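Local coordinates for hypothetical protein (Uncultured marine organism, PDB 2OP5) that is of unknown function but forms a dimer with a ferredoxin-like fold and probably belongs with the dimeric alpha/beta-barrel proteins, at residues E7-F18 with H62-K73. Residues are numbered along the deposited sequence; the frame is centred on the assembly and turned at random. Where two conformers were deposited one is given.
Sequences ETAFLNSLFMDF and HRISMVFEYDSK
Arg63 meets Asp17 side-on near one end of the pairing between strands 10-17 and 63-70, the antiparallel central pair of a four-stranded ferredoxin-like sheet. Arg63 NE reaches Asp17 OD1 at 2.6 Å and Arg63 NH2 reaches Asp17 OD2 at 3.0 Å, both on the syn side of the carboxylate. This two-nitrogen grip fixes the rotation of the guanidinium, which a bend at chi3 (-69°) has turned back along the strand. In the modelled conformer of Phe15, one of two, the ring covers one guanidinium face, with Phe15 CE2 3.4 Å from Arg63 CZ and the planes inclined at 34°. Arg63 NH1 continues to Asn105 of the second subunit.

Alternation of faces, the general rule of beta structure, is plain here. Leu11, Ser13, Ser65, Val67 and Glu69 share the face of the salt bridge, which meets the second subunit. The other face is largely apolar: Leu14 CD2 packs on Phe68 CE1 at 3.7 Å, and Met16, a selenomethionine, curls its CE to 3.8 Å from Ile64 CG2. Helix 21-28 covers Ile64, and the buried amide of Asn12, on the same face, is satisfied by Asn104 and Asn105.

At the other end Lys73 CG sits over one face of the Phe10 ring, a CH-pi contact. Ser72 caps helix 73-86 by bonding Gly75 N. Glu69 OE1 accepts a hydrogen bond from Thr8 OG1 at 2.7 Å through its anti lone pair, and also pairs with Arg50 of the second subunit. Beside it a classic beta bulge sets Ala9 and Phe10 opposite one residue: Tyr70 O accepts from Ala9 N at 3.0 Å and Phe10 N at 3.2 Å.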
loop_
_atom_site.group_PDB
_atom_site.type_symbol
_atom_site.label_atom_id
_atom_site.label_comp_id
_atom_site.label_asym_id
_atom_site.label_seq_id
_atom_site.Cartn_x
_atom_site.Cartn_y
_atom_site.Cartn_z
ATOM N N GLU A 7 0.338 -6.782 14.350
ATOM C CA GLU A 7 -0.896 -6.709 13.561
ATOM C C GLU A 7 -1.189 -5.232 13.166
ATOM O O GLU A 7 -1.222 -4.333 14.018
ATOM C CB GLU A 7 -2.059 -7.294 14.378
ATOM C CG GLU A 7 -3.348 -7.544 13.574
ATOM C CD GLU A 7 -4.589 -7.836 14.440
ATOM O OE1 GLU A 7 -4.690 -7.300 15.570
ATOM O OE2 GLU A 7 -5.482 -8.567 13.965
ATOM N N THR A 8 -1.386 -4.989 11.871
ATOM C CA THR A 8 -1.714 -3.657 11.389
ATOM C C THR A 8 -3.214 -3.458 11.514
ATOM O O THR A 8 -3.987 -4.267 11.034
ATOM C CB THR A 8 -1.293 -3.461 9.900
ATOM O OG1 THR A 8 0.117 -3.616 9.770
ATOM C CG2 THR A 8 -1.653 -2.074 9.397
ATOM N N ALA A 9 -3.612 -2.380 12.171
ATOM C CA ALA A 9 -5.023 -2.031 12.330
ATOM C C ALA A 9 -5.421 -0.891 11.410
ATOM O O ALA A 9 -6.541 -0.865 10.907
ATOM C CB ALA A 9 -5.299 -1.634 13.752
ATOM N N PHE A 10 -4.511 0.060 11.226
ATOM C CA PHE A 10 -4.744 1.237 10.407
ATOM C C PHE A 10 -3.622 1.386 9.398
ATOM O O PHE A 10 -2.476 1.095 9.713
ATOM C CB PHE A 10 -4.796 2.459 11.299
ATOM C CG PHE A 10 -5.407 3.659 10.650
ATOM C CD1 PHE A 10 -6.783 3.743 10.497
ATOM C CD2 PHE A 10 -4.624 4.738 10.262
ATOM C CE1 PHE A 10 -7.358 4.866 9.945
ATOM C CE2 PHE A 10 -5.214 5.878 9.697
ATOM C CZ PHE A 10 -6.572 5.936 9.549
ATOM N N LEU A 11 -3.961 1.892 8.214
ATOM C CA LEU A 11 -3.025 1.982 7.109
ATOM C C LEU A 11 -3.277 3.168 6.160
ATOM O O LEU A 11 -4.418 3.587 5.949
ATOM C CB LEU A 11 -3.140 0.649 6.342
ATOM C CG LEU A 11 -2.436 0.204 5.061
ATOM C CD1 LEU A 11 -2.435 -1.306 4.962
ATOM C CD2 LEU A 11 -3.061 0.795 3.817
ATOM N N ASN A 12 -2.191 3.710 5.613
ATOM C CA ASN A 12 -2.271 4.738 4.566
ATOM C C ASN A 12 -1.460 4.241 3.381
ATOM O O ASN A 12 -0.285 3.917 3.529
ATOM C CB ASN A 12 -1.741 6.090 5.024
ATOM C CG ASN A 12 -2.057 7.223 4.037
ATOM O OD1 ASN A 12 -2.800 7.051 3.064
ATOM N ND2 ASN A 12 -1.511 8.401 4.308
ATOM N N SER A 13 -2.111 4.117 2.232
ATOM C CA SER A 13 -1.469 3.704 0.979
ATOM C C SER A 13 -1.595 4.932 0.125
ATOM O O SER A 13 -2.632 5.165 -0.512
ATOM C CB SER A 13 -2.187 2.518 0.328
ATOM O OG SER A 13 -1.566 2.161 -0.905
ATOM N N LEU A 14 -0.551 5.750 0.169
ATOM C CA LEU A 14 -0.562 7.010 -0.528
ATOM C C LEU A 14 0.328 6.967 -1.760
ATOM O O LEU A 14 1.176 6.068 -1.883
ATOM C CB LEU A 14 -0.154 8.128 0.421
ATOM C CG LEU A 14 1.297 8.329 0.825
ATOM C CD1 LEU A 14 2.140 8.955 -0.280
ATOM C CD2 LEU A 14 1.343 9.262 2.041
ATOM N N PHE A 15 0.078 7.892 -2.689
ATOM C CA PHE A 15 0.922 7.992 -3.879
ATOM C C PHE A 15 1.113 9.450 -4.303
ATOM O O PHE A 15 0.280 10.310 -3.994
ATOM C CB PHE A 15 0.479 7.057 -5.040
ATOM C CG PHE A 15 -0.874 7.379 -5.670
ATOM C CD1 PHE A 15 -2.040 6.782 -5.203
ATOM C CD2 PHE A 15 -0.960 8.224 -6.766
ATOM C CE1 PHE A 15 -3.271 7.043 -5.797
ATOM C CE2 PHE A 15 -2.198 8.506 -7.364
ATOM C CZ PHE A 15 -3.355 7.913 -6.877
HETATM N N MSE A 16 2.259 9.698 -4.960
HETATM C CA MSE A 16 2.639 11.028 -5.457
HETATM C C MSE A 16 3.070 10.934 -6.909
HETATM O O MSE A 16 3.843 10.053 -7.269
HETATM C CB MSE A 16 3.810 11.609 -4.687
HETATM C CG MSE A 16 3.464 12.123 -3.324
HETATM SE SE MSE A 16 5.041 12.027 -2.171
HETATM C CE MSE A 16 5.131 10.166 -2.178
ATOM N N ASP A 17 2.595 11.873 -7.713
ATOM C CA ASP A 17 2.877 11.938 -9.137
ATOM C C ASP A 17 3.617 13.225 -9.432
ATOM O O ASP A 17 3.148 14.309 -9.067
ATOM C CB ASP A 17 1.582 11.930 -9.934
ATOM C CG ASP A 17 0.797 10.651 -9.759
ATOM O OD1 ASP A 17 1.419 9.645 -9.381
ATOM O OD2 ASP A 17 -0.442 10.650 -9.982
ATOM N N PHE A 18 4.757 13.089 -10.112
ATOM C CA PHE A 18 5.615 14.218 -10.468
ATOM C C PHE A 18 5.463 14.583 -11.935
ATOM O O PHE A 18 5.013 13.761 -12.749
ATOM C CB PHE A 18 7.075 13.894 -10.106
ATOM C CG PHE A 18 7.283 13.667 -8.632
ATOM C CD1 PHE A 18 7.071 12.411 -8.073
ATOM C CD2 PHE A 18 7.621 14.717 -7.791
ATOM C CE1 PHE A 18 7.238 12.199 -6.708
ATOM C CE2 PHE A 18 7.777 14.507 -6.421
ATOM C CZ PHE A 18 7.590 13.241 -5.887
ATOM N N HIS A 62 4.852 9.548 -13.342
ATOM C CA HIS A 62 6.144 9.527 -12.644
ATOM C C HIS A 62 5.718 9.406 -11.187
ATOM O O HIS A 62 5.675 10.384 -10.470
ATOM C CB HIS A 62 6.938 10.794 -12.864
ATOM C CG HIS A 62 7.161 11.117 -14.295
ATOM N ND1 HIS A 62 8.109 10.474 -15.057
ATOM C CD2 HIS A 62 6.594 12.049 -15.096
ATOM C CE1 HIS A 62 8.100 10.981 -16.277
ATOM N NE2 HIS A 62 7.191 11.938 -16.326
ATOM N N ARG A 63 5.443 8.176 -10.767
ATOM C CA ARG A 63 4.821 7.908 -9.511
ATOM C C ARG A 63 5.658 7.198 -8.435
ATOM O O ARG A 63 6.448 6.286 -8.720
ATOM C CB ARG A 63 3.571 7.083 -9.813
ATOM C CG ARG A 63 2.680 6.798 -8.608
ATOM C CD ARG A 63 1.284 6.248 -8.998
ATOM N NE ARG A 63 0.439 7.235 -9.667
ATOM C CZ ARG A 63 -0.808 7.008 -10.069
ATOM N NH1 ARG A 63 -1.378 5.821 -9.925
ATOM N NH2 ARG A 63 -1.478 7.972 -10.669
ATOM N N ILE A 64 5.460 7.654 -7.198
ATOM C CA ILE A 64 6.032 7.061 -6.010
ATOM C C ILE A 64 4.869 6.625 -5.136
ATOM O O ILE A 64 3.919 7.378 -4.969
ATOM C CB ILE A 64 6.826 8.080 -5.165
ATOM C CG1 ILE A 64 8.035 8.609 -5.933
ATOM C CG2 ILE A 64 7.287 7.460 -3.847
ATOM C CD1 ILE A 64 9.023 7.554 -6.372
ATOM N N SER A 65 4.966 5.426 -4.568
ATOM C CA SER A 65 3.987 4.937 -3.584
ATOM C C SER A 65 4.629 4.746 -2.217
ATOM O O SER A 65 5.818 4.379 -2.109
ATOM C CB SER A 65 3.406 3.611 -4.023
ATOM O OG SER A 65 4.392 2.618 -4.083
HETATM N N MSE A 66 3.836 5.020 -1.187
HETATM C CA MSE A 66 4.226 4.821 0.174
HETATM C C MSE A 66 3.090 4.150 0.893
HETATM O O MSE A 66 1.926 4.498 0.706
HETATM C CB MSE A 66 4.519 6.140 0.873
HETATM C CG MSE A 66 5.784 6.774 0.377
HETATM SE SE MSE A 66 6.266 8.402 1.327
HETATM C CE MSE A 66 7.932 8.594 0.425
ATOM N N VAL A 67 3.433 3.167 1.698
ATOM C CA VAL A 67 2.452 2.480 2.497
ATOM C C VAL A 67 2.967 2.582 3.933
ATOM O O VAL A 67 4.092 2.137 4.229
ATOM C CB VAL A 67 2.267 1.001 2.087
ATOM C CG1 VAL A 67 1.268 0.330 3.011
ATOM C CG2 VAL A 67 1.836 0.862 0.609
ATOM N N PHE A 68 2.165 3.214 4.791
ATOM C CA PHE A 68 2.478 3.355 6.210
ATOM C C PHE A 68 1.471 2.478 6.918
ATOM O O PHE A 68 0.255 2.622 6.697
ATOM C CB PHE A 68 2.225 4.774 6.746
ATOM C CG PHE A 68 3.078 5.863 6.136
ATOM C CD1 PHE A 68 2.770 6.383 4.888
ATOM C CD2 PHE A 68 4.127 6.409 6.849
ATOM C CE1 PHE A 68 3.536 7.420 4.338
ATOM C CE2 PHE A 68 4.900 7.442 6.318
ATOM C CZ PHE A 68 4.603 7.957 5.059
ATOM N N GLU A 69 1.966 1.634 7.816
ATOM C CA GLU A 69 1.119 0.737 8.585
ATOM C C GLU A 69 1.291 0.987 10.079
ATOM O O GLU A 69 2.417 1.064 10.587
ATOM C CB GLU A 69 1.466 -0.703 8.250
ATOM C CG GLU A 69 1.246 -1.011 6.783
ATOM C CD GLU A 69 1.455 -2.454 6.466
ATOM O OE1 GLU A 69 1.173 -3.303 7.328
ATOM O OE2 GLU A 69 1.873 -2.745 5.337
ATOM N N TYR A 70 0.154 1.084 10.769
ATOM C CA TYR A 70 0.134 1.380 12.176
ATOM C C TYR A 70 -0.634 0.342 12.952
ATOM O O TYR A 70 -1.568 -0.265 12.434
ATOM C CB TYR A 70 -0.511 2.753 12.426
ATOM C CG TYR A 70 0.054 3.892 11.592
ATOM C CD1 TYR A 70 -0.472 4.177 10.347
ATOM C CD2 TYR A 70 1.112 4.681 12.054
ATOM C CE1 TYR A 70 0.027 5.205 9.569
ATOM C CE2 TYR A 70 1.631 5.742 11.272
ATOM C CZ TYR A 70 1.083 5.985 10.028
ATOM O OH TYR A 70 1.539 7.021 9.224
ATOM N N ASP A 71 -0.236 0.175 14.222
ATOM C CA ASP A 71 -0.908 -0.720 15.157
ATOM C C ASP A 71 -2.331 -0.219 15.474
ATOM O O ASP A 71 -3.168 -1.000 15.911
ATOM C CB ASP A 71 -0.076 -0.887 16.453
ATOM C CG ASP A 71 0.124 0.422 17.225
ATOM O OD1 ASP A 71 -0.502 1.452 16.914
ATOM O OD2 ASP A 71 0.903 0.423 18.187
ATOM N N SER A 72 -2.578 1.082 15.238
ATOM C CA SER A 72 -3.855 1.722 15.528
ATOM C C SER A 72 -3.942 3.102 14.887
ATOM O O SER A 72 -2.921 3.711 14.535
ATOM C CB SER A 72 -3.997 1.918 17.041
ATOM O OG SER A 72 -3.079 2.900 17.538
ATOM N N LYS A 73 -5.163 3.618 14.798
ATOM C CA LYS A 73 -5.401 4.953 14.266
ATOM C C LYS A 73 -4.878 6.021 15.242
ATOM O O LYS A 73 -4.547 7.153 14.848
ATOM C CB LYS A 73 -6.892 5.171 14.005
ATOM C CG LYS A 73 -7.165 6.442 13.216
ATOM C CD LYS A 73 -8.617 6.565 12.821
ATOM C CE LYS A 73 -8.923 7.945 12.254
ATOM N NZ LYS A 73 -8.703 8.975 13.298
HETATM O O HOH W 1 3.185 11.772 -12.950
#